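PDB 4XUP: endo-1,4-beta-xylanase C from Paenibacillus barcinonensis, which hydrolyses internal beta-1,4-xylosidic linkages in xylan and carries, in the N-terminal part described here, a tandem of CBM22 carbohydrate-binding modules. Local coordinates for residues 87-92 with 137-142; 94-99 with 130-135; 214-219 with 306-311; 218-223 with 320-325; 257-262 with 295-300. All blocks are in the same frame, centred on the assembly; numbering follows the deposited sequence.

Interaction 1: residues 87-92 with 137-142; sequences ADLKFT and LESTDA. Unlike the reference sequence in segment 87-92: Ala-87 (reference Pro).
Thr-92 turns its OG1 beside its own backbone N (chi1 -62°), and Glu-138 runs straight beyond CG (chi2 178°), which carries its carboxylate across to the Thr-92 hydroxyl on the neighbouring antiparallel strand. Strands 87-96 and 132-139 are neighbours in one sheet of the first CBM22 beta-sandwich; the short segments run at 146° to each other. Thr-92 OG1 donates to Glu-138 OE1 at 2.7 Å, meeting that oxygen nearly along its C-O axis. Replacing Thr-92 with a valine would probably leave OE1 without this donor and let the carboxylate swing more freely. Lys-90 lies on the same face, side by side with Glu-138 and pointing the same way, yet its NZ stays 4.8 Å from Glu-138 OE1: the opposite charges are near but not in contact. These two residues form the antiparallel hydrogen-bonded pair, Lys-90 N to Glu-138 O at 3.0 Å and Glu-138 N to Lys-90 O at 2.9 Å.

On the other face, Leu-137 places CD1 over one face of the Phe-91 ring, 4.2 Å from the centroid and displaced toward the rim, a CH-pi contact. The same methyl approaches Leu-89 CD2. This apolar side is buried, with Leu-89 and Leu-137 both packing against Val-78 of strand 71-80 in the opposing sheet. Farther along, where segment 137-142 leaves the strand, Arg-51 takes the carbonyls of Ser-139 and Asp-141, and Ala-87 CB lies 3.7 Å from Asp-141 CB. Ser-139 OG donates to Asp-88 O at 2.8 Å, coming from above the carbonyl plane.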
# COMPACT_ATOMS: atom_id res chain seq x y z
N ALA A 87 -19.29 -27.22 0.01
CA ALA A 87 -18.42 -26.89 1.12
C ALA A 87 -17.76 -25.57 0.91
O ALA A 87 -17.59 -25.10 -0.22
CB ALA A 87 -17.37 -27.98 1.33
N ASP A 88 -17.35 -25.01 2.02
CA ASP A 88 -16.71 -23.68 2.07
C ASP A 88 -15.17 -23.79 2.00
O ASP A 88 -14.54 -24.50 2.78
CB ASP A 88 -17.17 -22.92 3.30
CG ASP A 88 -18.67 -22.50 3.23
OD1 ASP A 88 -19.49 -23.05 2.44
OD2 ASP A 88 -19.06 -21.58 3.99
N LEU A 89 -14.59 -23.09 1.03
CA LEU A 89 -13.14 -23.07 0.78
C LEU A 89 -12.51 -21.69 0.92
O LEU A 89 -13.09 -20.68 0.57
CB LEU A 89 -12.80 -23.52 -0.64
CG LEU A 89 -12.53 -25.01 -0.79
CD1 LEU A 89 -13.78 -25.77 -0.37
CD2 LEU A 89 -12.15 -25.39 -2.21
N LYS A 90 -11.27 -21.68 1.39
CA LYS A 90 -10.48 -20.47 1.50
C LYS A 90 -8.97 -20.75 1.49
O LYS A 90 -8.50 -21.83 1.83
CB LYS A 90 -10.84 -19.65 2.72
CG LYS A 90 -10.41 -20.27 4.02
CD LYS A 90 -10.88 -19.44 5.20
CE LYS A 90 -10.29 -19.98 6.48
NZ LYS A 90 -10.59 -19.18 7.67
N PHE A 91 -8.25 -19.70 1.12
CA PHE A 91 -6.83 -19.66 1.22
C PHE A 91 -6.43 -19.11 2.60
O PHE A 91 -6.99 -18.12 3.10
CB PHE A 91 -6.20 -18.76 0.18
CG PHE A 91 -6.17 -19.36 -1.18
CD1 PHE A 91 -5.42 -20.52 -1.44
CD2 PHE A 91 -6.86 -18.77 -2.24
CE1 PHE A 91 -5.35 -21.07 -2.72
CE2 PHE A 91 -6.80 -19.32 -3.51
CZ PHE A 91 -6.06 -20.47 -3.75
N THR A 92 -5.45 -19.78 3.18
CA THR A 92 -4.87 -19.41 4.46
C THR A 92 -3.37 -19.44 4.33
O THR A 92 -2.80 -20.29 3.67
CB THR A 92 -5.29 -20.38 5.58
OG1 THR A 92 -6.71 -20.33 5.75
CG2 THR A 92 -4.65 -19.99 6.93
N LEU A 137 -4.80 -24.28 0.89
CA LEU A 137 -6.19 -24.24 0.51
C LEU A 137 -7.01 -25.20 1.37
O LEU A 137 -6.88 -26.41 1.28
CB LEU A 137 -6.36 -24.57 -0.95
CG LEU A 137 -7.80 -24.60 -1.48
CD1 LEU A 137 -8.47 -23.24 -1.38
CD2 LEU A 137 -7.81 -25.09 -2.93
N GLU A 138 -7.91 -24.62 2.14
CA GLU A 138 -8.54 -25.25 3.28
C GLU A 138 -10.04 -25.28 3.15
O GLU A 138 -10.63 -24.35 2.63
CB GLU A 138 -8.28 -24.31 4.50
CG GLU A 138 -8.13 -24.96 5.84
CD GLU A 138 -7.83 -23.97 6.95
OE1 GLU A 138 -7.54 -22.76 6.70
OE2 GLU A 138 -7.86 -24.42 8.12
N SER A 139 -10.66 -26.28 3.76
CA SER A 139 -12.09 -26.26 3.98
C SER A 139 -12.48 -26.65 5.39
O SER A 139 -11.88 -27.55 5.98
CB SER A 139 -12.80 -27.21 3.02
OG SER A 139 -14.20 -27.19 3.28
N THR A 140 -13.53 -26.02 5.89
CA THR A 140 -14.10 -26.40 7.23
C THR A 140 -14.71 -27.81 7.20
O THR A 140 -14.72 -28.51 8.19
CB THR A 140 -15.16 -25.42 7.76
OG1 THR A 140 -16.13 -25.14 6.73
CG2 THR A 140 -14.47 -24.13 8.18
N ASP A 141 -15.18 -28.21 6.02
CA ASP A 141 -15.56 -29.60 5.75
C ASP A 141 -14.26 -30.42 5.64
O ASP A 141 -13.55 -30.36 4.65
CB ASP A 141 -16.42 -29.75 4.49
CG ASP A 141 -16.84 -31.21 4.22
OD1 ASP A 141 -16.36 -32.14 4.91
OD2 ASP A 141 -17.63 -31.44 3.29
N ALA A 142 -14.00 -31.21 6.67
CA ALA A 142 -12.72 -31.96 6.81
C ALA A 142 -12.56 -33.10 5.83
O ALA A 142 -11.47 -33.64 5.67
CB ALA A 142 -12.55 -32.47 8.23

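Interaction 2: residues 94-99 with 130-135; sequences ERRDGN and GSSLLL. Unlike the reference sequence in segment 94-99: Gly-98 (reference Arg).
Ser-132 OG lies oblique to the guanidinium of Arg-96 and runs along its stem, 3.6 Å from Arg-96 CB. The carboxylate of Glu-94 meets the other segment through OE1, 4.0 Å from Leu-134 CD2; the two side chains lie next to each other and point the same way, Glu-94 reaching out with CG opposite its backbone N (chi1 -172°). Its charge is engaged outside the contact, since OE2 pairs with Arg-27 and with the hydroxyl of Tyr-104. On the reverse face Arg-95 lays its CG 4.3 Å from Leu-133 CD1, while its guanidinium forms a salt bridge with Asp-105 through NE and gives NH1 to the carbonyl of Gln-129.

Between these two layers of side chains runs an antiparallel ladder of strands 87-96 and 132-139 in the first CBM22 module. Glu-94 N binds Leu-134 O at 2.7 Å, and Leu-134 N returns a bond to Glu-94 O. At the end of the ladder Arg-96 O takes Ser-131 N at 2.8 Å and, weakly, Ser-131 OG. Beyond it Asp-97 OD1 accepts from Asn-99 N in an Asx turn.

The backbone thus joins the two segments, whereas the charged groups of Glu-94 and Arg-95 tie this strand end to other parts of the module.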
# COMPACT_ATOMS: atom_id res chain seq x y z
N GLU A 94 -0.17 -19.96 6.74
CA GLU A 94 0.51 -20.32 8.00
C GLU A 94 1.82 -19.62 8.02
O GLU A 94 2.67 -19.85 7.16
CB GLU A 94 0.77 -21.82 8.13
CG GLU A 94 1.30 -22.27 9.48
CD GLU A 94 1.49 -23.78 9.55
OE1 GLU A 94 2.48 -24.26 8.92
OE2 GLU A 94 0.65 -24.46 10.22
N ARG A 95 2.00 -18.83 9.05
CA ARG A 95 3.19 -17.98 9.18
C ARG A 95 3.88 -18.19 10.52
O ARG A 95 3.26 -18.23 11.59
CB ARG A 95 2.79 -16.49 9.04
CG ARG A 95 3.93 -15.50 9.27
CD ARG A 95 3.52 -14.09 8.87
NE ARG A 95 2.28 -13.74 9.55
CZ ARG A 95 2.19 -13.21 10.78
NH1 ARG A 95 3.27 -12.91 11.48
NH2 ARG A 95 0.99 -12.96 11.29
N ARG A 96 5.19 -18.30 10.44
CA ARG A 96 6.01 -18.30 11.65
C ARG A 96 6.38 -16.87 11.95
O ARG A 96 7.16 -16.26 11.20
CB ARG A 96 7.26 -19.15 11.48
CG ARG A 96 7.15 -20.55 12.02
CD ARG A 96 8.44 -21.31 11.83
NE ARG A 96 8.21 -22.74 11.67
CZ ARG A 96 9.19 -23.62 11.51
NH1 ARG A 96 10.48 -23.21 11.49
NH2 ARG A 96 8.92 -24.90 11.38
N ASP A 97 5.89 -16.37 13.08
CA ASP A 97 6.13 -14.97 13.47
C ASP A 97 7.58 -14.74 13.94
O ASP A 97 8.46 -15.62 13.81
CB ASP A 97 5.07 -14.41 14.47
CG ASP A 97 5.23 -14.91 15.90
OD1 ASP A 97 6.30 -15.41 16.27
OD2 ASP A 97 4.25 -14.79 16.65
N GLY A 98 7.83 -13.53 14.41
CA GLY A 98 9.19 -13.06 14.73
C GLY A 98 9.92 -13.90 15.76
O GLY A 98 11.16 -14.00 15.73
N ASN A 99 9.13 -14.49 16.67
CA ASN A 99 9.67 -15.36 17.73
C ASN A 99 9.32 -16.84 17.53
O ASN A 99 9.34 -17.62 18.47
CB ASN A 99 9.36 -14.84 19.14
CG ASN A 99 7.91 -14.59 19.37
OD1 ASN A 99 7.12 -15.51 19.29
ND2 ASN A 99 7.54 -13.34 19.72
N GLY A 130 8.06 -12.27 9.91
CA GLY A 130 8.00 -13.69 9.75
C GLY A 130 9.14 -14.39 9.07
O GLY A 130 9.92 -13.81 8.33
N SER A 131 9.25 -15.66 9.41
CA SER A 131 10.45 -16.45 9.09
C SER A 131 10.13 -17.42 7.97
O SER A 131 10.95 -17.64 7.07
CB SER A 131 11.04 -17.16 10.31
OG SER A 131 10.07 -17.94 10.94
N SER A 132 8.94 -18.00 8.02
CA SER A 132 8.49 -18.91 6.95
C SER A 132 7.02 -18.65 6.67
O SER A 132 6.28 -18.15 7.53
CB SER A 132 8.65 -20.36 7.36
OG SER A 132 7.65 -20.74 8.28
N LEU A 133 6.64 -18.91 5.43
CA LEU A 133 5.26 -18.72 4.97
C LEU A 133 4.80 -19.90 4.15
O LEU A 133 5.42 -20.29 3.17
CB LEU A 133 5.06 -17.45 4.16
CG LEU A 133 4.81 -16.25 5.07
CD1 LEU A 133 6.17 -15.84 5.58
CD2 LEU A 133 4.12 -15.08 4.41
N LEU A 134 3.66 -20.41 4.58
CA LEU A 134 3.04 -21.54 3.95
C LEU A 134 1.58 -21.26 3.58
O LEU A 134 0.74 -21.10 4.44
CB LEU A 134 3.14 -22.78 4.81
CG LEU A 134 2.59 -24.01 4.06
CD1 LEU A 134 3.59 -24.58 3.07
CD2 LEU A 134 2.13 -25.10 5.02
N LEU A 135 1.33 -21.19 2.29
CA LEU A 135 -0.03 -20.97 1.75
C LEU A 135 -0.72 -22.32 1.59
O LEU A 135 -0.10 -23.28 1.19
CB LEU A 135 -0.02 -20.28 0.40
CG LEU A 135 -1.37 -20.12 -0.29
CD1 LEU A 135 -2.23 -19.09 0.38
CD2 LEU A 135 -1.21 -19.75 -1.73

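Interaction 3: residues 214-219 with 306-311; sequences SETYHG and TPWKQS
Thr-216 is the tight end of this contact, wedged against the backbone of residues 306-309, while Glu-215 and Ser-311 meet at its looser, outer end. With OG1 roughly opposite the backbone N (chi1 -151°), Thr-216 directs its hydroxyl at Pro-307 O; the bond is modelled very short, 2.5 Å, and comes from well above the carbonyl plane, so its exact length deserves caution. Its methyl CG2 presses farther along the same segment, 3.4 Å from Trp-308 CA and 3.5 Å from Lys-309 N. From the backbone, Thr-216 O receives Thr-306 N at 3.2 Å. Thr-306 OG1 is held from outside by Arg-213 and by the carbonyl of Asp-318, and this buried corner is therefore rich in polar groups that have partners. Within segment 214-219, Glu-215 CB lies over the centre of the buried His-218 ring, 3.6 Å above its plane, and that ring accepts Ser-214 N at ND1.

Both segments are loops of the second CBM22 beta-sandwich: residues 214-219 lead from strand 206-211 into 221-223, and residues 306-311 follow strand 297-305. Neither forms regular structure here, and the pairing is by side chain as much as by main chain.

Toward solvent the contact thins. The Glu-215 chain bends at chi2 (-73°) to bring OE1 within 3.0 Å of Ser-311 OG, which donates on the syn side of the carboxylate. Were Glu-215 shortened to an alanine, the Ser-311 hydroxyl would probably lose its acceptor across the contact and be able to turn. The exposed indole of Trp-308 meets Thr-216 CG2 obliquely, its CD1 4.1 Å from that methyl.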
# COMPACT_ATOMS: atom_id res chain seq x y z
N SER A 214 2.89 30.77 -10.30
CA SER A 214 2.65 32.19 -10.63
C SER A 214 2.06 32.98 -9.47
O SER A 214 1.80 34.18 -9.59
CB SER A 214 1.71 32.37 -11.85
OG SER A 214 0.41 31.90 -11.58
N GLU A 215 1.87 32.31 -8.36
CA GLU A 215 1.39 32.94 -7.12
C GLU A 215 2.11 32.30 -5.95
O GLU A 215 2.63 31.19 -6.05
CB GLU A 215 -0.11 32.76 -6.95
CG GLU A 215 -0.96 33.33 -8.08
CD GLU A 215 -1.05 34.85 -8.09
OE1 GLU A 215 -0.54 35.53 -7.16
OE2 GLU A 215 -1.63 35.39 -9.06
N THR A 216 2.20 33.01 -4.85
CA THR A 216 2.99 32.54 -3.69
C THR A 216 2.33 31.31 -3.00
O THR A 216 2.99 30.37 -2.54
CB THR A 216 3.17 33.76 -2.75
OG1 THR A 216 4.38 33.67 -2.01
CG2 THR A 216 1.98 33.95 -1.84
N TYR A 217 1.00 31.36 -2.97
CA TYR A 217 0.14 30.31 -2.42
C TYR A 217 0.12 29.00 -3.25
O TYR A 217 -0.37 27.97 -2.79
CB TYR A 217 -1.29 30.83 -2.20
CG TYR A 217 -2.09 31.18 -3.45
CD1 TYR A 217 -2.86 30.22 -4.10
CD2 TYR A 217 -2.11 32.49 -3.95
CE1 TYR A 217 -3.60 30.53 -5.24
CE2 TYR A 217 -2.86 32.81 -5.08
CZ TYR A 217 -3.60 31.83 -5.72
OH TYR A 217 -4.31 32.12 -6.87
N HIS A 218 0.66 29.05 -4.46
CA HIS A 218 0.82 27.87 -5.28
C HIS A 218 1.83 26.90 -4.68
O HIS A 218 2.98 27.25 -4.38
CB HIS A 218 1.25 28.21 -6.71
CG HIS A 218 0.17 28.88 -7.51
ND1 HIS A 218 0.41 29.45 -8.74
CD2 HIS A 218 -1.15 29.04 -7.28
CE1 HIS A 218 -0.71 29.95 -9.23
NE2 HIS A 218 -1.67 29.71 -8.36
N GLY A 219 1.41 25.66 -4.58
CA GLY A 219 2.24 24.58 -4.04
C GLY A 219 1.48 23.28 -3.90
O GLY A 219 0.28 23.26 -4.14
N THR A 306 5.36 29.40 -0.62
CA THR A 306 6.33 30.48 -0.28
C THR A 306 5.59 31.61 0.44
O THR A 306 4.36 31.70 0.33
CB THR A 306 7.13 31.00 -1.49
OG1 THR A 306 6.25 31.46 -2.51
CG2 THR A 306 8.03 29.89 -2.03
N PRO A 307 6.31 32.45 1.21
CA PRO A 307 5.60 33.42 2.05
C PRO A 307 4.72 34.35 1.27
O PRO A 307 5.05 34.73 0.16
CB PRO A 307 6.73 34.18 2.75
CG PRO A 307 7.85 33.20 2.81
CD PRO A 307 7.76 32.45 1.51
N TRP A 308 3.59 34.67 1.88
CA TRP A 308 2.51 35.35 1.20
C TRP A 308 2.86 36.79 0.80
O TRP A 308 3.44 37.56 1.56
CB TRP A 308 1.21 35.25 2.02
CG TRP A 308 0.01 35.95 1.42
CD1 TRP A 308 -0.96 35.37 0.64
CD2 TRP A 308 -0.34 37.33 1.54
NE1 TRP A 308 -1.90 36.31 0.29
CE2 TRP A 308 -1.55 37.52 0.82
CE3 TRP A 308 0.25 38.44 2.20
CZ2 TRP A 308 -2.19 38.78 0.73
CZ3 TRP A 308 -0.39 39.70 2.11
CH2 TRP A 308 -1.60 39.85 1.37
N LYS A 309 2.55 37.10 -0.45
CA LYS A 309 2.54 38.47 -0.99
C LYS A 309 1.35 38.64 -1.92
O LYS A 309 0.88 37.67 -2.51
CB LYS A 309 3.77 38.77 -1.86
CG LYS A 309 5.13 38.64 -1.22
CD LYS A 309 6.17 38.60 -2.33
CE LYS A 309 7.49 39.25 -1.95
NZ LYS A 309 8.15 38.51 -0.85
N GLN A 310 0.92 39.88 -2.09
CA GLN A 310 -0.16 40.21 -3.05
C GLN A 310 0.35 40.08 -4.49
O GLN A 310 1.55 40.27 -4.73
CB GLN A 310 -0.71 41.62 -2.78
CG GLN A 310 -2.03 41.99 -3.48
CD GLN A 310 -3.14 40.95 -3.22
OE1 GLN A 310 -3.56 40.88 -2.09
NE2 GLN A 310 -3.62 40.15 -4.24
N SER A 311 -0.55 39.73 -5.41
CA SER A 311 -0.22 39.48 -6.85
C SER A 311 0.67 40.55 -7.47
O SER A 311 1.66 40.22 -8.14
CB SER A 311 -1.47 39.34 -7.71
OG SER A 311 -2.04 38.06 -7.56

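Interaction 4: residues 218-223 with 320-325; sequences HGPLVE and IPFYVD. With CA (calcium ion), chain H.
Phe-322 is the first residue of segment 320-325 to reach segment 218-223. Its CG sits between the backbone N and the carbonyl carbon (chi1 66°), and the ring crosses toward the loop ahead of strand 221-223. There CZ comes 3.7 Å from Pro-220 CD, an oblique approach, and 4.3 Å from Gly-219 CA; His-218 O lies at the ring edge, near its plane. Tyr-323 next turns its side chain away, onto Ser-207 and Lys-209. Val-324 returns to the same side as Phe-322, its CG2 lying in plane at the edge of the Phe-322 ring and 4.3 Å from Pro-220 CG. Across this contact the proline ring meets two apolar neighbours, one at CD and one at CG, in wholly buried van der Waals packing; Leu-208 and Thr-210 also touch it.

Asp-325 ends the segment at the calcium ion. Both carboxylate oxygens bind, OD1 at 2.5 Å and OD2 at 2.4 Å from the metal, and the carbonyls of Asp-177 and Arg-206, the hydroxyl of Ser-204 and the carboxylate of Glu-179 complete the site.

In the second CBM22 beta-sandwich this is packing between sheets. Strand 322-331 lies between 206-211 and 233-241 in one sheet, and strand 221-223 pairs with 297-305 in the other, whose Ala-304 and Ile-251 also touch the Phe-322 side chain.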
# COMPACT_ATOMS: atom_id res chain seq x y z
N HIS A 218 0.66 29.05 -4.46
CA HIS A 218 0.82 27.87 -5.28
C HIS A 218 1.83 26.90 -4.68
O HIS A 218 2.98 27.25 -4.38
CB HIS A 218 1.25 28.21 -6.71
CG HIS A 218 0.17 28.88 -7.51
ND1 HIS A 218 0.41 29.45 -8.74
CD2 HIS A 218 -1.15 29.04 -7.28
CE1 HIS A 218 -0.71 29.95 -9.23
NE2 HIS A 218 -1.67 29.71 -8.36
N GLY A 219 1.41 25.66 -4.58
CA GLY A 219 2.24 24.58 -4.04
C GLY A 219 1.48 23.28 -3.90
O GLY A 219 0.28 23.26 -4.14
N PRO A 220 2.18 22.19 -3.56
CA PRO A 220 1.54 20.90 -3.52
C PRO A 220 0.72 20.72 -2.24
O PRO A 220 1.13 21.12 -1.16
CB PRO A 220 2.72 19.94 -3.52
CG PRO A 220 3.75 20.66 -2.73
CD PRO A 220 3.55 22.12 -3.03
N LEU A 221 -0.45 20.11 -2.42
CA LEU A 221 -1.44 19.98 -1.36
C LEU A 221 -1.95 18.56 -1.35
O LEU A 221 -2.19 17.95 -2.40
CB LEU A 221 -2.60 20.99 -1.54
CG LEU A 221 -3.73 21.00 -0.49
CD1 LEU A 221 -4.31 22.39 -0.28
CD2 LEU A 221 -4.85 20.02 -0.82
N VAL A 222 -2.19 18.06 -0.16
CA VAL A 222 -2.86 16.76 -0.00
C VAL A 222 -3.78 16.70 1.21
O VAL A 222 -3.44 17.18 2.31
CB VAL A 222 -1.87 15.61 0.04
CG1 VAL A 222 -0.98 15.68 1.27
CG2 VAL A 222 -2.61 14.26 -0.04
N GLU A 223 -4.95 16.12 0.99
CA GLU A 223 -5.95 15.86 2.06
C GLU A 223 -5.42 14.75 2.97
O GLU A 223 -5.03 13.69 2.48
CB GLU A 223 -7.32 15.47 1.49
CG GLU A 223 -8.37 15.07 2.52
CD GLU A 223 -9.00 16.26 3.25
OE1 GLU A 223 -9.60 17.14 2.57
OE2 GLU A 223 -8.93 16.27 4.50
N ILE A 320 9.49 30.34 -7.51
CA ILE A 320 10.47 29.30 -7.88
C ILE A 320 9.83 27.94 -7.79
O ILE A 320 9.00 27.72 -6.92
CB ILE A 320 11.74 29.29 -7.00
CG1 ILE A 320 11.38 29.39 -5.51
CG2 ILE A 320 12.69 30.40 -7.44
CD1 ILE A 320 12.33 28.62 -4.63
N PRO A 321 10.19 27.04 -8.71
CA PRO A 321 9.74 25.70 -8.52
C PRO A 321 10.48 25.08 -7.35
O PRO A 321 11.61 25.43 -7.07
CB PRO A 321 10.11 24.99 -9.84
CG PRO A 321 11.14 25.82 -10.46
CD PRO A 321 10.83 27.21 -10.02
N PHE A 322 9.83 24.13 -6.71
CA PHE A 322 10.47 23.35 -5.66
C PHE A 322 9.95 21.92 -5.56
O PHE A 322 8.87 21.56 -6.05
CB PHE A 322 10.37 24.07 -4.32
CG PHE A 322 8.98 24.20 -3.81
CD1 PHE A 322 8.42 23.21 -3.02
CD2 PHE A 322 8.23 25.35 -4.07
CE1 PHE A 322 7.13 23.34 -2.52
CE2 PHE A 322 6.94 25.50 -3.57
CZ PHE A 322 6.38 24.48 -2.80
N TYR A 323 10.75 21.13 -4.86
CA TYR A 323 10.52 19.70 -4.71
C TYR A 323 10.19 19.41 -3.27
O TYR A 323 10.65 20.08 -2.34
CB TYR A 323 11.74 18.88 -5.11
CG TYR A 323 12.30 19.18 -6.48
CD1 TYR A 323 13.15 20.25 -6.69
CD2 TYR A 323 11.99 18.37 -7.58
CE1 TYR A 323 13.66 20.52 -7.96
CE2 TYR A 323 12.49 18.63 -8.85
CZ TYR A 323 13.32 19.71 -9.04
OH TYR A 323 13.81 19.96 -10.30
N VAL A 324 9.33 18.43 -3.10
CA VAL A 324 8.98 17.90 -1.81
C VAL A 324 9.13 16.39 -1.83
O VAL A 324 8.96 15.74 -2.85
CB VAL A 324 7.56 18.34 -1.52
CG1 VAL A 324 6.89 17.49 -0.47
CG2 VAL A 324 7.60 19.78 -1.10
N ASP A 325 9.49 15.83 -0.67
CA ASP A 325 9.78 14.37 -0.52
C ASP A 325 9.74 13.95 0.94
O ASP A 325 9.70 14.80 1.83
CB ASP A 325 11.17 14.05 -1.08
CG ASP A 325 11.37 12.56 -1.37
OD1 ASP A 325 10.46 11.73 -1.16
OD2 ASP A 325 12.47 12.21 -1.83
CA CA H . 11.60 10.05 -2.53

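Interaction 5: residues 257-262 with 295-300; sequences KEFNRD and TGISGL
Ser-298 OG grips two partners on segment 257-262: it donates to Glu-258 OE2 at 2.6 Å, on the anti lone pair of that oxygen, and accepts Arg-261 N at 2.9 Å. Backbone bonds surround this knot. Glu-258 O takes both Ser-298 N, at 2.9 Å, and Gly-299 N, at 3.1 Å, from the same face of its plane, which is a classic beta bulge with two residues facing one. Glu-258 N in turn binds Gly-299 O. Gly-299 lies so close to Glu-258 CB that a beta carbon would clash.

Next to the bulge, Phe-259 turns its ring back over the other segment, CG set beside the backbone N (chi1 -64°). Its CE1 lies 3.5 Å from Thr-295 OG1, which sits at the ring edge in plane and is hydrogen-bonded to Ala-292 O, and 4.0 Å from Ile-297 CB. Asn-260 N reaches Gly-296 O at 2.7 Å.

Outward from these contacts, a type I' turn from Phe-259 to Asp-262 fixes where Asn-260 and Arg-261 stand, and so presents the Arg-261 N-H to the serine. The second oxygen of Glu-258, OE1, forms a salt bridge with Arg-301, which probably steadies the carboxylate.

Strands 248-259 and 297-305 are the two middle strands of a four-stranded antiparallel sheet in the second CBM22 module, flanked by 267-277 on one side and 221-223 on the other.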
# COMPACT_ATOMS: atom_id res chain seq x y z
N LYS A 257 -7.86 24.11 6.39
CA LYS A 257 -8.94 23.49 7.20
C LYS A 257 -10.32 23.82 6.67
O LYS A 257 -10.59 24.94 6.26
CB LYS A 257 -8.89 23.92 8.67
CG LYS A 257 -7.52 23.74 9.31
CD LYS A 257 -7.52 24.13 10.78
CE LYS A 257 -6.10 24.26 11.30
NZ LYS A 257 -6.07 24.72 12.71
N GLU A 258 -11.18 22.80 6.67
CA GLU A 258 -12.58 22.91 6.23
C GLU A 258 -13.50 22.41 7.33
O GLU A 258 -13.30 21.30 7.85
CB GLU A 258 -12.85 22.13 4.95
CG GLU A 258 -14.29 22.24 4.43
CD GLU A 258 -14.63 21.13 3.42
OE1 GLU A 258 -14.56 21.40 2.20
OE2 GLU A 258 -14.98 19.99 3.83
N PHE A 259 -14.49 23.23 7.66
CA PHE A 259 -15.47 22.94 8.71
C PHE A 259 -16.88 22.81 8.14
O PHE A 259 -17.33 23.63 7.34
CB PHE A 259 -15.46 24.00 9.80
CG PHE A 259 -14.17 24.05 10.56
CD1 PHE A 259 -13.94 23.24 11.66
CD2 PHE A 259 -13.16 24.92 10.17
CE1 PHE A 259 -12.72 23.28 12.36
CE2 PHE A 259 -11.95 24.96 10.86
CZ PHE A 259 -11.72 24.14 11.95
N ASN A 260 -17.54 21.72 8.54
CA ASN A 260 -18.97 21.42 8.19
C ASN A 260 -19.26 21.43 6.70
O ASN A 260 -20.27 21.96 6.25
CB ASN A 260 -19.93 22.41 8.85
CG ASN A 260 -19.75 22.48 10.35
OD1 ASN A 260 -19.36 23.51 10.88
ND2 ASN A 260 -19.99 21.36 11.03
N ARG A 261 -18.31 20.91 5.95
CA ARG A 261 -18.37 20.94 4.47
C ARG A 261 -18.58 22.35 3.88
O ARG A 261 -19.06 22.51 2.76
CB ARG A 261 -19.45 19.99 3.96
CG ARG A 261 -19.12 18.53 4.17
CD ARG A 261 -19.99 17.65 3.28
NE ARG A 261 -19.45 16.29 3.10
CZ ARG A 261 -18.51 15.92 2.23
NH1 ARG A 261 -17.94 16.79 1.40
NH2 ARG A 261 -18.12 14.64 2.20
N ASP A 262 -18.17 23.36 4.64
CA ASP A 262 -18.25 24.75 4.17
C ASP A 262 -16.99 25.11 3.37
O ASP A 262 -16.00 25.58 3.92
CB ASP A 262 -18.47 25.72 5.33
CG ASP A 262 -18.69 27.17 4.86
OD1 ASP A 262 -18.71 27.45 3.63
OD2 ASP A 262 -18.81 28.04 5.74
N THR A 295 -15.82 20.41 16.68
CA THR A 295 -15.59 21.54 15.72
C THR A 295 -16.36 21.41 14.39
O THR A 295 -16.57 22.38 13.68
CB THR A 295 -14.08 21.75 15.37
OG1 THR A 295 -13.62 20.70 14.51
CG2 THR A 295 -13.19 21.84 16.66
N GLY A 296 -16.75 20.18 14.06
CA GLY A 296 -17.42 19.88 12.78
C GLY A 296 -16.44 19.81 11.60
O GLY A 296 -16.82 20.00 10.43
N ILE A 297 -15.18 19.52 11.92
CA ILE A 297 -14.12 19.47 10.92
C ILE A 297 -14.34 18.36 9.91
O ILE A 297 -14.51 17.22 10.27
CB ILE A 297 -12.69 19.38 11.51
CG1 ILE A 297 -11.66 19.40 10.36
CG2 ILE A 297 -12.51 18.15 12.39
CD1 ILE A 297 -10.56 20.41 10.55
N SER A 298 -14.35 18.76 8.65
CA SER A 298 -14.61 17.89 7.47
C SER A 298 -13.45 17.77 6.43
O SER A 298 -13.49 16.95 5.53
CB SER A 298 -15.84 18.38 6.74
OG SER A 298 -15.69 19.73 6.35
N GLY A 299 -12.47 18.64 6.55
CA GLY A 299 -11.29 18.66 5.68
C GLY A 299 -10.06 19.20 6.41
O GLY A 299 -10.13 20.20 7.14
N LEU A 300 -8.93 18.55 6.20
CA LEU A 300 -7.64 18.95 6.74
C LEU A 300 -6.55 18.55 5.76
O LEU A 300 -6.26 17.38 5.57
CB LEU A 300 -7.36 18.32 8.08
CG LEU A 300 -6.10 18.81 8.81
CD1 LEU A 300 -6.22 20.27 9.17
CD2 LEU A 300 -5.87 18.03 10.07

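The five contacts divide between the two CBM22 modules. Interactions 1 and 2 come first along the chain and pair the same strands, 87-96 and 132-139, in the first module; their centres are 20 Å apart, and Phe-91 and Thr-92 of one pack on Leu-135 of the other. Interactions 3, 4 and 5 belong to the second module. Interactions 3 and 4 start from the same stretch, sharing His-218 and Gly-219, with centres 12 Å apart; interaction 5 falls between their two halves in sequence and touches interaction 4 through Glu-223 and Leu-300, on adjoining strands. Centres in different modules are 41 to 60 Å apart, and none of these contacts bridges the two modules.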